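Local structure of LAE5 (Uncultured bacterium, 5JD3) at residues Gly58-Phe71 with His222-Leu236. The protein is probably an esterase of the GDSL-like lipase/acylhydrolase family, hydrolysing ester bonds. Numbering follows the deposited sequence.
Sequences GYVALLNAHLFARF and HQVIANAFLAATGCL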
loop_
_atom_site.group_PDB
_atom_site.type_symbol
_atom_site.label_atom_id
_atom_site.label_comp_id
_atom_site.label_asym_id
_atom_site.label_seq_id
_atom_site.Cartn_x
_atom_site.Cartn_y
_atom_site.Cartn_z
ATOM N N GLY A 58 -3.292 -0.016 -11.603
ATOM C CA GLY A 58 -3.269 -0.934 -10.479
ATOM C C GLY A 58 -4.440 -0.740 -9.534
ATOM O O GLY A 58 -5.499 -0.263 -9.940
ATOM N N TYR A 59 -4.245 -1.101 -8.269
ATOM C CA TYR A 59 -5.333 -1.081 -7.295
ATOM C C TYR A 59 -5.780 0.340 -6.962
ATOM O O TYR A 59 -6.949 0.568 -6.655
ATOM C CB TYR A 59 -4.926 -1.826 -6.016
ATOM C CG TYR A 59 -4.001 -1.068 -5.084
ATOM C CD1 TYR A 59 -4.508 -0.301 -4.041
ATOM C CD2 TYR A 59 -2.622 -1.141 -5.231
ATOM C CE1 TYR A 59 -3.669 0.386 -3.182
ATOM C CE2 TYR A 59 -1.774 -0.458 -4.375
ATOM C CZ TYR A 59 -2.303 0.303 -3.354
ATOM O OH TYR A 59 -1.463 0.984 -2.500
ATOM N N VAL A 60 -4.851 1.290 -7.023
ATOM C CA VAL A 60 -5.179 2.689 -6.773
ATOM C C VAL A 60 -6.183 3.187 -7.809
ATOM O O VAL A 60 -7.159 3.858 -7.472
ATOM C CB VAL A 60 -3.921 3.581 -6.794
ATOM C CG1 VAL A 60 -4.306 5.055 -6.817
ATOM C CG2 VAL A 60 -3.034 3.274 -5.598
ATOM N N ALA A 61 -5.944 2.841 -9.071
ATOM C CA ALA A 61 -6.865 3.185 -10.146
ATOM C C ALA A 61 -8.186 2.440 -9.980
ATOM O O ALA A 61 -9.247 2.949 -10.341
ATOM C CB ALA A 61 -6.246 2.875 -11.498
ATOM N N LEU A 62 -8.110 1.233 -9.430
ATOM C CA LEU A 62 -9.300 0.434 -9.168
ATOM C C LEU A 62 -10.135 1.054 -8.056
ATOM O O LEU A 62 -11.362 1.105 -8.146
ATOM C CB LEU A 62 -8.914 -1.000 -8.804
ATOM C CG LEU A 62 -8.370 -1.834 -9.965
ATOM C CD1 LEU A 62 -8.014 -3.233 -9.506
ATOM C CD2 LEU A 62 -9.383 -1.882 -11.092
ATOM N N LEU A 63 -9.461 1.523 -7.010
ATOM C CA LEU A 63 -10.127 2.211 -5.910
ATOM C C LEU A 63 -10.833 3.464 -6.408
ATOM O O LEU A 63 -11.987 3.715 -6.066
ATOM C CB LEU A 63 -9.126 2.579 -4.812
ATOM C CG LEU A 63 -8.552 1.438 -3.972
ATOM C CD1 LEU A 63 -7.506 1.966 -3.004
ATOM C CD2 LEU A 63 -9.661 0.726 -3.223
ATOM N N ASN A 64 -10.129 4.241 -7.225
ATOM C CA ASN A 64 -10.669 5.482 -7.765
ATOM C C ASN A 64 -11.909 5.237 -8.620
ATOM O O ASN A 64 -12.896 5.965 -8.521
ATOM C CB ASN A 64 -9.600 6.211 -8.580
ATOM C CG ASN A 64 -10.025 7.609 -8.981
ATOM O OD1 ASN A 64 -9.995 8.535 -8.170
ATOM N ND2 ASN A 64 -10.418 7.771 -10.239
ATOM N N ALA A 65 -11.854 4.203 -9.454
ATOM C CA ALA A 65 -12.981 3.846 -10.308
ATOM C C ALA A 65 -14.160 3.345 -9.481
ATOM O O ALA A 65 -15.304 3.734 -9.713
ATOM C CB ALA A 65 -12.562 2.794 -11.324
ATOM N N HIS A 66 -13.865 2.480 -8.515
ATOM C CA HIS A 66 -14.876 1.899 -7.638
ATOM C C HIS A 66 -15.627 2.967 -6.851
ATOM O O HIS A 66 -16.857 2.960 -6.792
ATOM C CB HIS A 66 -14.221 0.899 -6.680
ATOM C CG HIS A 66 -15.166 0.282 -5.694
ATOM N ND1 HIS A 66 -15.584 -1.028 -5.787
ATOM C CD2 HIS A 66 -15.755 0.787 -4.584
ATOM C CE1 HIS A 66 -16.395 -1.302 -4.781
ATOM N NE2 HIS A 66 -16.519 -0.216 -4.038
ATOM N N LEU A 67 -14.878 3.882 -6.246
ATOM C CA LEU A 67 -15.463 4.920 -5.405
ATOM C C LEU A 67 -16.300 5.907 -6.213
ATOM O O LEU A 67 -17.331 6.383 -5.742
ATOM C CB LEU A 67 -14.365 5.657 -4.636
ATOM C CG LEU A 67 -13.652 4.811 -3.577
ATOM C CD1 LEU A 67 -12.366 5.479 -3.113
ATOM C CD2 LEU A 67 -14.577 4.538 -2.397
ATOM N N PHE A 68 -15.857 6.212 -7.428
ATOM C CA PHE A 68 -16.608 7.107 -8.302
ATOM C C PHE A 68 -17.899 6.465 -8.796
ATOM O O PHE A 68 -18.952 7.097 -8.797
ATOM C CB PHE A 68 -15.759 7.538 -9.500
ATOM C CG PHE A 68 -15.025 8.832 -9.292
ATOM C CD1 PHE A 68 -15.721 10.008 -9.068
ATOM C CD2 PHE A 68 -13.642 8.875 -9.337
ATOM C CE1 PHE A 68 -15.050 11.202 -8.880
ATOM C CE2 PHE A 68 -12.966 10.066 -9.152
ATOM C CZ PHE A 68 -13.670 11.231 -8.924
ATOM N N ALA A 69 -17.812 5.206 -9.213
ATOM C CA ALA A 69 -18.949 4.520 -9.816
ATOM C C ALA A 69 -20.037 4.182 -8.800
ATOM O O ALA A 69 -21.227 4.289 -9.102
ATOM C CB ALA A 69 -18.484 3.256 -10.519
ATOM N N ARG A 70 -19.631 3.775 -7.602
ATOM C CA ARG A 70 -20.584 3.341 -6.583
ATOM C C ARG A 70 -20.955 4.455 -5.611
ATOM O O ARG A 70 -22.045 4.448 -5.039
ATOM C CB ARG A 70 -20.027 2.152 -5.803
ATOM C CG ARG A 70 -19.865 0.883 -6.617
ATOM C CD ARG A 70 -19.383 -0.238 -5.723
ATOM N NE ARG A 70 -19.073 -1.461 -6.456
ATOM C CZ ARG A 70 -19.656 -2.633 -6.229
ATOM N NH1 ARG A 70 -20.584 -2.740 -5.288
ATOM N NH2 ARG A 70 -19.311 -3.697 -6.939
ATOM N N PHE A 71 -20.046 5.404 -5.417
ATOM C CA PHE A 71 -20.314 6.532 -4.531
ATOM C C PHE A 71 -19.988 7.877 -5.183
ATOM O O PHE A 71 -19.097 8.586 -4.714
ATOM C CB PHE A 71 -19.511 6.393 -3.234
ATOM C CG PHE A 71 -19.698 5.074 -2.536
ATOM C CD1 PHE A 71 -20.727 4.895 -1.627
ATOM C CD2 PHE A 71 -18.835 4.017 -2.782
ATOM C CE1 PHE A 71 -20.898 3.683 -0.981
ATOM C CE2 PHE A 71 -19.001 2.802 -2.139
ATOM C CZ PHE A 71 -20.033 2.636 -1.237
ATOM N N HIS A 222 -4.679 -6.986 -8.370
ATOM C CA HIS A 222 -4.857 -5.624 -7.884
ATOM C C HIS A 222 -6.266 -5.424 -7.334
ATOM O O HIS A 222 -6.478 -4.619 -6.427
ATOM C CB HIS A 222 -4.572 -4.611 -8.994
ATOM C CG HIS A 222 -3.114 -4.362 -9.225
ATOM N ND1 HIS A 222 -2.374 -3.499 -8.445
ATOM C CD2 HIS A 222 -2.258 -4.857 -10.151
ATOM C CE1 HIS A 222 -1.127 -3.474 -8.879
ATOM N NE2 HIS A 222 -1.030 -4.289 -9.915
ATOM N N GLN A 223 -7.224 -6.163 -7.885
ATOM C CA GLN A 223 -8.600 -6.096 -7.407
ATOM C C GLN A 223 -8.698 -6.720 -6.018
ATOM O O GLN A 223 -9.500 -6.290 -5.190
ATOM C CB GLN A 223 -9.549 -6.798 -8.381
ATOM C CG GLN A 223 -11.023 -6.546 -8.099
ATOM C CD GLN A 223 -11.444 -5.122 -8.409
ATOM O OE1 GLN A 223 -11.503 -4.720 -9.572
ATOM N NE2 GLN A 223 -11.739 -4.351 -7.369
ATOM N N VAL A 224 -7.874 -7.734 -5.773
ATOM C CA VAL A 224 -7.781 -8.347 -4.454
ATOM C C VAL A 224 -7.285 -7.322 -3.443
ATOM O O VAL A 224 -7.833 -7.197 -2.346
ATOM C CB VAL A 224 -6.838 -9.570 -4.459
ATOM C CG1 VAL A 224 -6.489 -9.991 -3.036
ATOM C CG2 VAL A 224 -7.467 -10.724 -5.228
ATOM N N ILE A 225 -6.251 -6.581 -3.829
ATOM C CA ILE A 225 -5.701 -5.524 -2.988
ATOM C C ILE A 225 -6.734 -4.429 -2.743
ATOM O O ILE A 225 -6.925 -3.983 -1.611
ATOM C CB ILE A 225 -4.444 -4.897 -3.621
ATOM C CG1 ILE A 225 -3.355 -5.955 -3.804
ATOM C CG2 ILE A 225 -3.931 -3.749 -2.770
ATOM C CD1 ILE A 225 -2.105 -5.432 -4.476
ATOM N N ALA A 226 -7.398 -4.007 -3.814
ATOM C CA ALA A 226 -8.387 -2.939 -3.739
ATOM C C ALA A 226 -9.574 -3.325 -2.863
ATOM O O ALA A 226 -10.064 -2.515 -2.079
ATOM C CB ALA A 226 -8.862 -2.564 -5.136
ATOM N N ASN A 227 -10.031 -4.566 -2.996
ATOM C CA ASN A 227 -11.189 -5.036 -2.243
ATOM C C ASN A 227 -10.900 -5.188 -0.752
ATOM O O ASN A 227 -11.797 -5.042 0.077
ATOM C CB ASN A 227 -11.690 -6.362 -2.814
ATOM C CG ASN A 227 -12.427 -6.186 -4.128
ATOM O OD1 ASN A 227 -12.514 -5.079 -4.660
ATOM N ND2 ASN A 227 -12.958 -7.279 -4.660
ATOM N N ALA A 228 -9.649 -5.485 -0.416
ATOM C CA ALA A 228 -9.238 -5.553 0.980
ATOM C C ALA A 228 -9.304 -4.164 1.605
ATOM O O ALA A 228 -9.748 -3.999 2.742
ATOM C CB ALA A 228 -7.837 -6.130 1.099
ATOM N N PHE A 229 -8.863 -3.171 0.840
ATOM C CA PHE A 229 -8.900 -1.774 1.258
ATOM C C PHE A 229 -10.336 -1.302 1.463
ATOM O O PHE A 229 -10.664 -0.706 2.489
ATOM C CB PHE A 229 -8.192 -0.899 0.216
ATOM C CG PHE A 229 -8.127 0.561 0.579
ATOM C CD1 PHE A 229 -7.006 1.081 1.205
ATOM C CD2 PHE A 229 -9.171 1.417 0.270
ATOM C CE1 PHE A 229 -6.936 2.422 1.531
ATOM C CE2 PHE A 229 -9.108 2.758 0.596
ATOM C CZ PHE A 229 -7.990 3.261 1.226
ATOM N N LEU A 230 -11.182 -1.569 0.472
ATOM C CA LEU A 230 -12.579 -1.146 0.502
ATOM C C LEU A 230 -13.344 -1.775 1.659
ATOM O O LEU A 230 -14.135 -1.107 2.327
ATOM C CB LEU A 230 -13.262 -1.489 -0.821
ATOM C CG LEU A 230 -12.758 -0.726 -2.045
ATOM C CD1 LEU A 230 -13.236 -1.385 -3.326
ATOM C CD2 LEU A 230 -13.203 0.728 -1.988
ATOM N N ALA A 231 -13.107 -3.062 1.889
ATOM C CA ALA A 231 -13.768 -3.786 2.969
ATOM C C ALA A 231 -13.369 -3.222 4.328
ATOM O O ALA A 231 -14.210 -3.063 5.214
ATOM C CB ALA A 231 -13.441 -5.269 2.892
ATOM N N ALA A 232 -12.084 -2.920 4.483
ATOM C CA ALA A 232 -11.566 -2.374 5.732
ATOM C C ALA A 232 -12.110 -0.973 5.992
ATOM O O ALA A 232 -12.245 -0.553 7.140
ATOM C CB ALA A 232 -10.045 -2.356 5.710
ATOM N N THR A 233 -12.417 -0.253 4.918
ATOM C CA THR A 233 -12.961 1.095 5.029
ATOM C C THR A 233 -14.478 1.088 4.857
ATOM O O THR A 233 -15.108 2.141 4.770
ATOM C CB THR A 233 -12.331 2.045 3.993
ATOM O OG1 THR A 233 -12.588 1.555 2.672
ATOM C CG2 THR A 233 -10.829 2.144 4.209
ATOM N N GLY A 234 -15.053 -0.110 4.799
ATOM C CA GLY A 234 -16.495 -0.279 4.793
ATOM C C GLY A 234 -17.236 0.277 3.589
ATOM O O GLY A 234 -18.337 0.809 3.730
ATOM N N CYS A 235 -16.638 0.157 2.409
ATOM C CA CYS A 235 -17.299 0.559 1.168
ATOM C C CYS A 235 -17.051 -0.446 0.047
ATOM O O CYS A 235 -16.959 -0.076 -1.124
ATOM C CB CYS A 235 -16.837 1.952 0.732
ATOM S SG CYS A 235 -15.053 2.224 0.792
ATOM N N LEU A 236 -16.945 -1.720 0.414
ATOM C CA LEU A 236 -16.769 -2.790 -0.561
ATOM C C LEU A 236 -18.029 -2.973 -1.401
ATOM O O LEU A 236 -17.965 -3.045 -2.628
ATOM C CB LEU A 236 -16.410 -4.101 0.139
ATOM C CG LEU A 236 -16.328 -5.343 -0.750
ATOM C CD1 LEU A 236 -15.202 -5.199 -1.761
ATOM C CD2 LEU A 236 -16.145 -6.600 0.091
#
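Leu63 reaches helix 222-232 with both methyl groups: CD2 lies 3.6 Å from CG of Leu230 and also meets CB of Ala226, while CD1 sits over one face of the Phe229 ring in a CH-pi contact. The segment axes approach to 8.4 Å at a crossing angle of -53°, consistent with the small Ala226 at the interface. Leu62 packs its CB on Ala226 and brings CD1 to 3.4 Å from Gln223 N. The backbones come closest where Tyr59 meets His222, their CA atoms 4.6 Å apart. CA of Gly58, at the N-cap, packs over the His222 imidazole, 3.6 Å from the ring centroid. With chi1 at 77°, the Tyr59 ring turns one face to CG2 of Ile225, and its hydroxyl is hydrogen-bonded to Thr38.

Farther along, the helices diverge and a Schellman motif with Gly234 at C-prime brings the chain round to His66, whose NE2 donates a bent hydrogen bond to Cys235 O (3.0 Å, 142°). The imidazole is sandwiched between CD1 of Leu230, centred over one face at 3.3 Å, and CD of Arg70 on the other. Toward solvent the contact thins to Gln223, whose NE2 is hydrogen-bonded to Asn227, and to Arg70: Leu236 O lies over its guanidinium, 3.7 Å from NH1, which is hydrogen-bonded with Ser238.

His222 lies near, without touching, the probable catalytic triad Ser36, His216 and Asp213. In this alpha/beta hydrolase fold the paired helices pack on the parallel sheet, Tyr59, Leu63 and Phe229 on strand 29-34, Leu63 and Leu67 on edge strand 77-82; Ile225 separately meets helix 194-201.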